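PDB 3DMC: NTF2-like Protein from Anabaena variabilis ATCC 29413, which is of unknown function but belongs to the SnoaL-like family of the NTF2 clan, whose cone-shaped fold often encloses a ligand-binding or catalytic pocket. Local coordinates for residues A[30-43]-A[54-68]. Residues are numbered along the deposited sequence; the frame is centred on the assembly and turned at random.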
ATOM      1  N   TRP A  30     -14.094  14.474 -11.566  1.00 16.28           N
ATOM      2  CA  TRP A  30     -14.054  13.037 -11.265  1.00 15.30           C
ATOM      3  C   TRP A  30     -14.988  12.171 -12.131  1.00 16.94           C
ATOM      4  O   TRP A  30     -14.992  10.945 -11.995  1.00 14.19           O
ATOM      5  CB  TRP A  30     -14.361  12.816  -9.780  1.00 16.33           C
ATOM      6  CG  TRP A  30     -13.249  13.275  -8.906  1.00 13.32           C
ATOM      7  CD1 TRP A  30     -13.151  14.462  -8.246  1.00 10.70           C
ATOM      8  CD2 TRP A  30     -12.056  12.550  -8.609  1.00 15.31           C
ATOM      9  NE1 TRP A  30     -11.952  14.528  -7.571  1.00 11.22           N
ATOM     10  CE2 TRP A  30     -11.273  13.360  -7.768  1.00 17.69           C
ATOM     11  CE3 TRP A  30     -11.583  11.282  -8.958  1.00 13.07           C
ATOM     12  CZ2 TRP A  30     -10.047  12.936  -7.270  1.00 13.24           C
ATOM     13  CZ3 TRP A  30     -10.365  10.866  -8.472  1.00 12.35           C
ATOM     14  CH2 TRP A  30      -9.612  11.689  -7.638  1.00 16.87           C
ATOM     15  N   GLN A  31     -15.762  12.783 -13.031  1.00 16.29           N
ATOM     16  CA  GLN A  31     -16.762  11.981 -13.760  1.00 16.19           C
ATOM     17  C   GLN A  31     -16.162  10.814 -14.533  1.00 12.03           C
ATOM     18  O   GLN A  31     -16.734   9.727 -14.590  1.00 13.55           O
ATOM     19  CB  GLN A  31     -17.649  12.830 -14.677  1.00 17.29           C
ATOM     20  CG  GLN A  31     -18.927  12.090 -15.033  1.00 18.78           C
ATOM     21  CD  GLN A  31     -19.702  11.659 -13.794  1.00 23.58           C
ATOM     22  OE1 GLN A  31     -20.014  12.481 -12.927  1.00 25.39           O
ATOM     23  NE2 GLN A  31     -20.013  10.367 -13.700  1.00 25.31           N
ATOM     24  N   LYS A  32     -14.986  11.021 -15.105  1.00 14.71           N
ATOM     25  CA  LYS A  32     -14.391  10.019 -15.996  1.00 15.47           C
ATOM     26  C   LYS A  32     -13.980   8.813 -15.155  1.00 12.67           C
ATOM     27  O   LYS A  32     -14.174   7.668 -15.552  1.00 14.25           O
ATOM     28  CB  LYS A  32     -13.225  10.588 -16.811  1.00 16.15           C
ATOM     29  CG  LYS A  32     -13.702  11.477 -17.945  1.00 19.77           C
ATOM     30  CD  LYS A  32     -12.686  11.575 -19.045  1.00 28.45           C
ATOM     31  CE  LYS A  32     -13.177  12.478 -20.186  1.00 36.82           C
ATOM     32  NZ  LYS A  32     -14.358  11.905 -20.897  1.00 39.91           N
ATOM     33  N   PHE A  33     -13.419   9.098 -13.978  1.00 12.48           N
ATOM     34  CA  PHE A  33     -13.055   8.031 -13.026  1.00 10.72           C
ATOM     35  C   PHE A  33     -14.309   7.287 -12.552  1.00 11.58           C
ATOM     36  O   PHE A  33     -14.357   6.062 -12.552  1.00 13.01           O
ATOM     37  CB  PHE A  33     -12.253   8.577 -11.826  1.00  9.77           C
ATOM     38  CG  PHE A  33     -11.804   7.509 -10.896  1.00 13.73           C
ATOM     39  CD1 PHE A  33     -10.848   6.583 -11.312  1.00  9.81           C
ATOM     40  CD2 PHE A  33     -12.311   7.420  -9.603  1.00 15.39           C
ATOM     41  CE1 PHE A  33     -10.401   5.579 -10.459  1.00  9.77           C
ATOM     42  CE2 PHE A  33     -11.874   6.413  -8.761  1.00 11.55           C
ATOM     43  CZ  PHE A  33     -10.916   5.483  -9.206  1.00 14.39           C
ATOM     44  N   LEU A  34     -15.331   8.039 -12.166  1.00 13.15           N
ATOM     45  CA  LEU A  34     -16.568   7.461 -11.638  1.00 13.19           C
ATOM     46  C   LEU A  34     -17.245   6.552 -12.662  1.00 13.71           C
ATOM     47  O   LEU A  34     -17.809   5.509 -12.333  1.00 13.58           O
ATOM     48  CB  LEU A  34     -17.551   8.565 -11.220  1.00 14.37           C
ATOM     49  CG  LEU A  34     -17.195   9.377  -9.982  1.00 16.90           C
ATOM     50  CD1 LEU A  34     -18.109  10.582  -9.847  1.00 13.81           C
ATOM     51  CD2 LEU A  34     -17.250   8.508  -8.715  1.00 17.06           C
ATOM     52  N   ASP A  35     -17.150   6.964 -13.914  1.00 15.03           N
ATOM     53  CA  ASP A  35     -17.823   6.254 -14.998  1.00 15.97           C
ATOM     54  C   ASP A  35     -17.208   4.858 -15.169  1.00 18.09           C
ATOM     55  O   ASP A  35     -17.800   3.950 -15.771  1.00 19.45           O
ATOM     56  CB  ASP A  35     -17.757   7.043 -16.312  1.00 16.58           C
ATOM     57  CG  ASP A  35     -18.758   8.189 -16.363  1.00 19.15           C
ATOM     58  OD1 ASP A  35     -19.618   8.304 -15.470  1.00 20.73           O
ATOM     59  OD2 ASP A  35     -18.683   8.995 -17.321  1.00 23.53           O
HETATM   60  N   MSE A  36     -16.000   4.699 -14.643  1.00 16.32           N
HETATM   61  CA  MSE A  36     -15.299   3.431 -14.797  1.00 15.78           C
HETATM   62  C   MSE A  36     -15.523   2.515 -13.625  1.00 13.62           C
HETATM   63  O   MSE A  36     -14.973   1.414 -13.587  1.00 14.37           O
HETATM   64  CB  MSE A  36     -13.802   3.644 -14.968  1.00 17.08           C
HETATM   65  CG  MSE A  36     -13.385   3.827 -16.395  1.00 21.53           C
HETATM   66 SE   MSE A  36     -11.503   3.878 -16.253  0.75 23.34          SE
HETATM   67  CE  MSE A  36     -11.093   1.943 -16.194  1.00 16.98           C
ATOM     68  N   LEU A  37     -16.328   2.969 -12.673  1.00 12.32           N
ATOM     69  CA  LEU A  37     -16.592   2.177 -11.454  1.00 13.58           C
ATOM     70  C   LEU A  37     -17.860   1.332 -11.590  1.00 15.09           C
ATOM     71  O   LEU A  37     -18.860   1.765 -12.158  1.00 16.54           O
ATOM     72  CB  LEU A  37     -16.683   3.095 -10.220  1.00 14.98           C
ATOM     73  CG  LEU A  37     -15.586   4.149 -10.102  1.00  9.40           C
ATOM     74  CD1 LEU A  37     -15.714   4.981  -8.827  1.00 12.92           C
ATOM     75  CD2 LEU A  37     -14.221   3.456 -10.137  1.00  9.04           C
ATOM     76  N   THR A  38     -17.794   0.118 -11.060  1.00 15.90           N
ATOM     77  CA  THR A  38     -18.931  -0.808 -11.053  1.00 14.15           C
ATOM     78  C   THR A  38     -20.015  -0.320 -10.089  1.00 14.96           C
ATOM     79  O   THR A  38     -19.778   0.480  -9.185  1.00 14.21           O
ATOM     80  CB  THR A  38     -18.519  -2.251 -10.668  1.00 12.74           C
ATOM     81  OG1 THR A  38     -18.026  -2.254  -9.332  1.00 13.81           O
ATOM     82  CG2 THR A  38     -17.520  -2.831 -11.627  1.00 16.22           C
ATOM     83  N   GLU A  39     -21.235  -0.808 -10.279  1.00 15.38           N
ATOM     84  CA  GLU A  39     -22.341  -0.344  -9.461  1.00 17.39           C
ATOM     85  C   GLU A  39     -22.175  -0.744  -7.995  1.00 17.09           C
ATOM     86  O   GLU A  39     -22.720  -0.097  -7.097  1.00 19.29           O
ATOM     87  CB  GLU A  39     -23.687  -0.868  -9.994  1.00 19.64           C
ATOM     88  CG  GLU A  39     -24.017  -0.373 -11.402  1.00 28.80           C
ATOM     89  CD  GLU A  39     -23.933   1.146 -11.531  1.00 38.46           C
ATOM     90  OE1 GLU A  39     -24.572   1.867 -10.730  1.00 42.24           O
ATOM     91  OE2 GLU A  39     -23.226   1.625 -12.447  1.00 42.86           O
ATOM     92  N   ASP A  40     -21.428  -1.821  -7.783  1.00 16.45           N
ATOM     93  CA  ASP A  40     -21.198  -2.376  -6.437  1.00 15.56           C
ATOM     94  C   ASP A  40     -19.831  -1.934  -5.907  1.00 13.72           C
ATOM     95  O   ASP A  40     -19.283  -2.526  -4.991  1.00 11.13           O
ATOM     96  CB  ASP A  40     -21.325  -3.905  -6.381  1.00 14.84           C
ATOM     97  CG  ASP A  40     -20.311  -4.632  -7.242  1.00 14.73           C
ATOM     98  OD1 ASP A  40     -19.727  -4.014  -8.172  1.00 15.34           O
ATOM     99  OD2 ASP A  40     -20.116  -5.848  -7.026  1.00 19.52           O
ATOM    100  N   PHE A  41     -19.328  -0.868  -6.506  1.00 15.10           N
ATOM    101  CA  PHE A  41     -18.016  -0.303  -6.130  1.00 14.39           C
ATOM    102  C   PHE A  41     -17.914  -0.080  -4.616  1.00 14.14           C
ATOM    103  O   PHE A  41     -18.825   0.477  -4.008  1.00 16.17           O
ATOM    104  CB  PHE A  41     -17.798   1.036  -6.842  1.00 13.84           C
ATOM    105  CG  PHE A  41     -16.493   1.705  -6.490  1.00 13.08           C
ATOM    106  CD1 PHE A  41     -15.309   1.253  -7.038  1.00 12.45           C
ATOM    107  CD2 PHE A  41     -16.454   2.799  -5.613  1.00 16.37           C
ATOM    108  CE1 PHE A  41     -14.081   1.890  -6.717  1.00 10.66           C
ATOM    109  CE2 PHE A  41     -15.233   3.447  -5.301  1.00 12.33           C
ATOM    110  CZ  PHE A  41     -14.053   2.965  -5.860  1.00  9.72           C
ATOM    111  N   THR A  42     -16.798  -0.510  -4.019  1.00 12.06           N
ATOM    112  CA  THR A  42     -16.529  -0.189  -2.601  1.00  8.77           C
ATOM    113  C   THR A  42     -15.158   0.421  -2.489  1.00 11.83           C
ATOM    114  O   THR A  42     -14.308   0.247  -3.363  1.00 10.57           O
ATOM    115  CB  THR A  42     -16.539  -1.411  -1.685  1.00 14.53           C
ATOM    116  OG1 THR A  42     -15.352  -2.197  -1.910  1.00 14.69           O
ATOM    117  CG2 THR A  42     -17.791  -2.245  -1.874  1.00 13.54           C
ATOM    118  N   PHE A  43     -14.973   1.196  -1.447  1.00 11.17           N
ATOM    119  CA  PHE A  43     -13.650   1.821  -1.235  1.00 12.63           C
ATOM    120  C   PHE A  43     -13.374   1.875   0.242  1.00 11.99           C
ATOM    121  O   PHE A  43     -14.262   2.099   1.059  1.00 14.90           O
ATOM    122  CB  PHE A  43     -13.501   3.209  -1.879  1.00 13.88           C
ATOM    123  CG  PHE A  43     -14.472   4.270  -1.373  1.00 15.08           C
ATOM    124  CD1 PHE A  43     -15.794   4.294  -1.802  1.00 14.41           C
ATOM    125  CD2 PHE A  43     -14.065   5.261  -0.517  1.00 19.28           C
ATOM    126  CE1 PHE A  43     -16.665   5.275  -1.353  1.00 15.81           C
ATOM    127  CE2 PHE A  43     -14.942   6.227  -0.065  1.00 17.18           C
ATOM    128  CZ  PHE A  43     -16.243   6.225  -0.498  1.00 15.56           C
ATOM    129  N   ASN A  54     -16.710   1.752   2.477  1.00 14.02           N
ATOM    130  CA  ASN A  54     -17.730   2.632   1.905  1.00 14.04           C
ATOM    131  C   ASN A  54     -18.313   1.969   0.699  1.00 14.26           C
ATOM    132  O   ASN A  54     -17.588   1.422  -0.102  1.00 11.51           O
ATOM    133  CB  ASN A  54     -17.095   3.957   1.487  1.00 14.22           C
ATOM    134  CG  ASN A  54     -16.548   4.739   2.664  1.00 15.97           C
ATOM    135  OD1 ASN A  54     -17.229   5.576   3.222  1.00 15.74           O
ATOM    136  ND2 ASN A  54     -15.302   4.471   3.034  1.00 13.28           N
ATOM    137  N   VAL A  55     -19.640   2.023   0.561  1.00 13.87           N
ATOM    138  CA  VAL A  55     -20.300   1.245  -0.486  1.00 15.85           C
ATOM    139  C   VAL A  55     -21.030   2.136  -1.468  1.00 13.66           C
ATOM    140  O   VAL A  55     -21.749   3.051  -1.084  1.00 14.82           O
ATOM    141  CB  VAL A  55     -21.291   0.223   0.156  1.00 18.14           C
ATOM    142  CG1 VAL A  55     -22.093  -0.528  -0.911  1.00 18.78           C
ATOM    143  CG2 VAL A  55     -20.534  -0.743   1.060  1.00 15.69           C
ATOM    144  N   GLY A  56     -20.809   1.862  -2.745  1.00 15.29           N
ATOM    145  CA  GLY A  56     -21.525   2.533  -3.835  1.00 16.72           C
ATOM    146  C   GLY A  56     -20.985   3.812  -4.424  1.00 17.30           C
ATOM    147  O   GLY A  56     -20.173   4.520  -3.821  1.00 17.63           O
ATOM    148  N   LYS A  57     -21.486   4.120  -5.623  1.00 16.26           N
ATOM    149  CA  LYS A  57     -20.960   5.225  -6.449  1.00 16.13           C
ATOM    150  C   LYS A  57     -21.409   6.621  -6.018  1.00 16.81           C
ATOM    151  O   LYS A  57     -20.715   7.594  -6.250  1.00 17.56           O
ATOM    152  CB  LYS A  57     -21.263   5.012  -7.936  1.00 16.55           C
ATOM    153  CG  LYS A  57     -20.505   3.829  -8.525  1.00 19.01           C
ATOM    154  CD  LYS A  57     -20.856   3.577  -9.974  1.00 18.61           C
ATOM    155  CE  LYS A  57     -20.432   4.706 -10.863  1.00 14.44           C
ATOM    156  NZ  LYS A  57     -20.488   4.342 -12.319  1.00 21.11           N
ATOM    157  N   GLU A  58     -22.560   6.704  -5.373  1.00 17.21           N
ATOM    158  CA  GLU A  58     -23.015   7.989  -4.811  1.00 18.77           C
ATOM    159  C   GLU A  58     -22.044   8.411  -3.720  1.00 17.40           C
ATOM    160  O   GLU A  58     -21.617   9.557  -3.639  1.00 16.87           O
ATOM    161  CB  GLU A  58     -24.401   7.887  -4.190  1.00 20.71           C
ATOM    162  CG  GLU A  58     -25.500   7.525  -5.175  1.00 27.64           C
ATOM    163  N   ARG A  59     -21.765   7.461  -2.848  1.00 17.37           N
ATOM    164  CA  ARG A  59     -20.839   7.689  -1.735  1.00 17.15           C
ATOM    165  C   ARG A  59     -19.415   7.953  -2.273  1.00 15.38           C
ATOM    166  O   ARG A  59     -18.668   8.792  -1.752  1.00 16.07           O
ATOM    167  CB  ARG A  59     -20.842   6.517  -0.763  1.00 17.87           C
ATOM    168  CG  ARG A  59     -19.911   6.703   0.399  1.00 21.39           C
ATOM    169  CD  ARG A  59     -20.444   7.686   1.412  1.00 27.34           C
ATOM    170  NE  ARG A  59     -19.749   7.518   2.694  1.00 30.10           N
ATOM    171  CZ  ARG A  59     -19.757   8.411   3.680  1.00 31.12           C
ATOM    172  NH1 ARG A  59     -20.410   9.565   3.548  1.00 26.47           N
ATOM    173  NH2 ARG A  59     -19.076   8.156   4.785  1.00 27.25           N
ATOM    174  N   ALA A  60     -19.079   7.282  -3.362  1.00 14.34           N
ATOM    175  CA  ALA A  60     -17.745   7.494  -3.999  1.00 13.75           C
ATOM    176  C   ALA A  60     -17.625   8.942  -4.466  1.00 15.98           C
ATOM    177  O   ALA A  60     -16.624   9.613  -4.238  1.00 12.25           O
ATOM    178  CB  ALA A  60     -17.552   6.549  -5.166  1.00 14.10           C
ATOM    179  N   LYS A  61     -18.671   9.429  -5.107  1.00 14.03           N
ATOM    180  CA  LYS A  61     -18.685  10.828  -5.564  1.00 15.12           C
ATOM    181  C   LYS A  61     -18.507  11.813  -4.410  1.00 14.90           C
ATOM    182  O   LYS A  61     -17.770  12.805  -4.493  1.00 14.26           O
ATOM    183  CB  LYS A  61     -19.973  11.162  -6.324  1.00 17.07           C
ATOM    184  CG  LYS A  61     -19.902  12.543  -6.906  1.00 18.98           C
ATOM    185  CD  LYS A  61     -20.880  12.775  -8.033  1.00 24.82           C
ATOM    186  CE  LYS A  61     -20.725  14.197  -8.580  1.00 26.68           C
ATOM    187  NZ  LYS A  61     -22.005  14.731  -9.139  1.00 30.23           N
ATOM    188  N   GLU A  62     -19.163  11.516  -3.307  1.00 13.55           N
ATOM    189  CA  GLU A  62     -19.062  12.381  -2.132  1.00 15.45           C
ATOM    190  C   GLU A  62     -17.594  12.436  -1.711  1.00 13.98           C
ATOM    191  O   GLU A  62     -17.017  13.495  -1.498  1.00 15.15           O
ATOM    192  CB  GLU A  62     -19.915  11.857  -0.997  1.00 18.00           C
ATOM    193  CG  GLU A  62     -21.395  11.828  -1.368  1.00 26.81           C
ATOM    194  CD  GLU A  62     -22.293  11.259  -0.281  1.00 32.35           C
ATOM    195  OE1 GLU A  62     -21.791  10.886   0.807  1.00 36.05           O
ATOM    196  OE2 GLU A  62     -23.513  11.194  -0.533  1.00 43.74           O
ATOM    197  N   PHE A  63     -17.030  11.249  -1.589  1.00 13.64           N
ATOM    198  CA  PHE A  63     -15.623  11.103  -1.168  1.00 12.13           C
ATOM    199  C   PHE A  63     -14.657  11.904  -2.074  1.00 12.09           C
ATOM    200  O   PHE A  63     -13.812  12.728  -1.621  1.00 13.14           O
ATOM    201  CB  PHE A  63     -15.227   9.629  -1.170  1.00 12.00           C
ATOM    202  CG  PHE A  63     -13.781   9.418  -0.916  1.00 12.94           C
ATOM    203  CD1 PHE A  63     -13.236   9.753   0.303  1.00 17.22           C
ATOM    204  CD2 PHE A  63     -12.950   8.920  -1.917  1.00 17.59           C
ATOM    205  CE1 PHE A  63     -11.890   9.563   0.552  1.00 17.53           C
ATOM    206  CE2 PHE A  63     -11.582   8.745  -1.674  1.00 10.67           C
ATOM    207  CZ  PHE A  63     -11.070   9.058  -0.427  1.00 18.44           C
ATOM    208  N   PHE A  64     -14.778  11.687  -3.378  1.00 11.63           N
ATOM    209  CA  PHE A  64     -13.795  12.300  -4.300  1.00 12.54           C
ATOM    210  C   PHE A  64     -13.976  13.828  -4.357  1.00 12.56           C
ATOM    211  O   PHE A  64     -13.019  14.587  -4.457  1.00 12.48           O
ATOM    212  CB  PHE A  64     -13.852  11.607  -5.662  1.00 13.35           C
ATOM    213  CG  PHE A  64     -13.235  10.244  -5.633  1.00 15.40           C
ATOM    214  CD1 PHE A  64     -11.894  10.098  -5.296  1.00 10.62           C
ATOM    215  CD2 PHE A  64     -13.973   9.113  -5.889  1.00 18.27           C
ATOM    216  CE1 PHE A  64     -11.295   8.830  -5.253  1.00 11.05           C
ATOM    217  CE2 PHE A  64     -13.374   7.850  -5.830  1.00 17.65           C
ATOM    218  CZ  PHE A  64     -12.032   7.722  -5.509  1.00 16.57           C
ATOM    219  N   THR A  65     -15.227  14.260  -4.250  1.00 12.52           N
ATOM    220  CA  THR A  65     -15.518  15.684  -4.160  1.00 15.56           C
ATOM    221  C   THR A  65     -14.891  16.302  -2.911  1.00 16.01           C
ATOM    222  O   THR A  65     -14.328  17.399  -2.933  1.00 19.91           O
ATOM    223  CB  THR A  65     -17.033  15.951  -4.156  1.00 13.64           C
ATOM    224  OG1 THR A  65     -17.593  15.453  -5.377  1.00 16.57           O
ATOM    225  CG2 THR A  65     -17.302  17.415  -4.023  1.00 17.91           C
ATOM    226  N   TYR A  66     -14.959  15.527  -1.846  1.00 16.36           N
ATOM    227  CA  TYR A  66     -14.434  15.905  -0.536  1.00 15.56           C
ATOM    228  C   TYR A  66     -12.933  16.025  -0.616  1.00 18.87           C
ATOM    229  O   TYR A  66     -12.333  16.941  -0.066  1.00 19.15           O
ATOM    230  CB  TYR A  66     -14.834  14.868   0.524  1.00 17.22           C
ATOM    231  CG  TYR A  66     -14.146  15.068   1.858  1.00 22.45           C
ATOM    232  CD1 TYR A  66     -14.408  16.198   2.627  1.00 28.48           C
ATOM    233  CD2 TYR A  66     -13.237  14.137   2.349  1.00 25.26           C
ATOM    234  CE1 TYR A  66     -13.784  16.403   3.848  1.00 32.19           C
ATOM    235  CE2 TYR A  66     -12.615  14.324   3.576  1.00 27.42           C
ATOM    236  CZ  TYR A  66     -12.888  15.462   4.321  1.00 35.21           C
ATOM    237  OH  TYR A  66     -12.271  15.676   5.540  1.00 35.99           O
ATOM    238  N   VAL A  67     -12.334  15.078  -1.311  1.00 18.54           N
ATOM    239  CA  VAL A  67     -10.861  15.053  -1.438  1.00 16.75           C
ATOM    240  C   VAL A  67     -10.421  16.348  -2.090  1.00 18.24           C
ATOM    241  O   VAL A  67      -9.485  17.004  -1.641  1.00 19.47           O
ATOM    242  CB  VAL A  67     -10.370  13.838  -2.239  1.00 16.29           C
ATOM    243  CG1 VAL A  67      -8.914  14.087  -2.754  1.00 13.88           C
ATOM    244  CG2 VAL A  67     -10.482  12.562  -1.383  1.00 13.64           C
ATOM    245  N   SER A  68     -11.111  16.719  -3.163  1.00 15.85           N
ATOM    246  CA  SER A  68     -10.714  17.879  -3.980  1.00 17.39           C
ATOM    247  C   SER A  68     -11.120  19.248  -3.390  1.00 19.91           C
ATOM    248  O   SER A  68     -10.557  20.274  -3.739  1.00 18.78           O
ATOM    249  CB  SER A  68     -11.264  17.764  -5.405  1.00 17.72           C
ATOM    250  OG  SER A  68     -10.610  16.728  -6.123  1.00 15.42           O
TER
HETATM  251  O   HOH W   1     -22.507  12.898 -11.397  1.00 36.05           O
HETATM  252  O   HOH W   2     -20.842   7.058 -13.299  1.00 23.05           O
HETATM  253  O   HOH W   3     -23.403   2.316  -6.848  1.00 21.26           O
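The six-membered ring of W30 lies against F64 in an offset stack, centroids 4.4 Å apart, where helix 57-69 packs on the segment 30-43 in this NTF2-like alpha-plus-beta fold. CB of F64 sits over the indole's five-membered ring, and at the indole's edge NE1 gives a nearly straight, in-plane hydrogen bond to S68 OG (3.0 Å, 167°); tryptophan suits the place by offering a broad face and a donor together. Cut back to alanine, the position would probably leave F64 without its flat cover and S68 OG without its indole donor. F33 turns its edge to the face of F64, completing an aromatic cluster. L34 fits as a knob among K57, A60, K61 and F64. Nearer the helix start, K57 CD lies 3.4 Å from T38 O, and a bend at chi3 (65°) turns NZ back onto two turn carbonyls, L34 O at 2.9 Å and L37 O at 3.1 Å; L37 N meets L34 O from the other face. A60, small enough to admit rings, takes F41 CE2 against its CB. Strand 52-55, antiparallel to 41-45 in a hairpin, runs through G56 into the helix. G56 N hydrogen-bonds to F41 O (2.7 Å), and glycine suits this N-cap because at phi 89° a side chain would jam against the preceding carbonyl O. The ring of F43 stacks on the N54 amide, planes 12° apart, while N54 ND2, which also bonds F50 O, reaches F43 O at 3.3 Å from above the carbonyl plane.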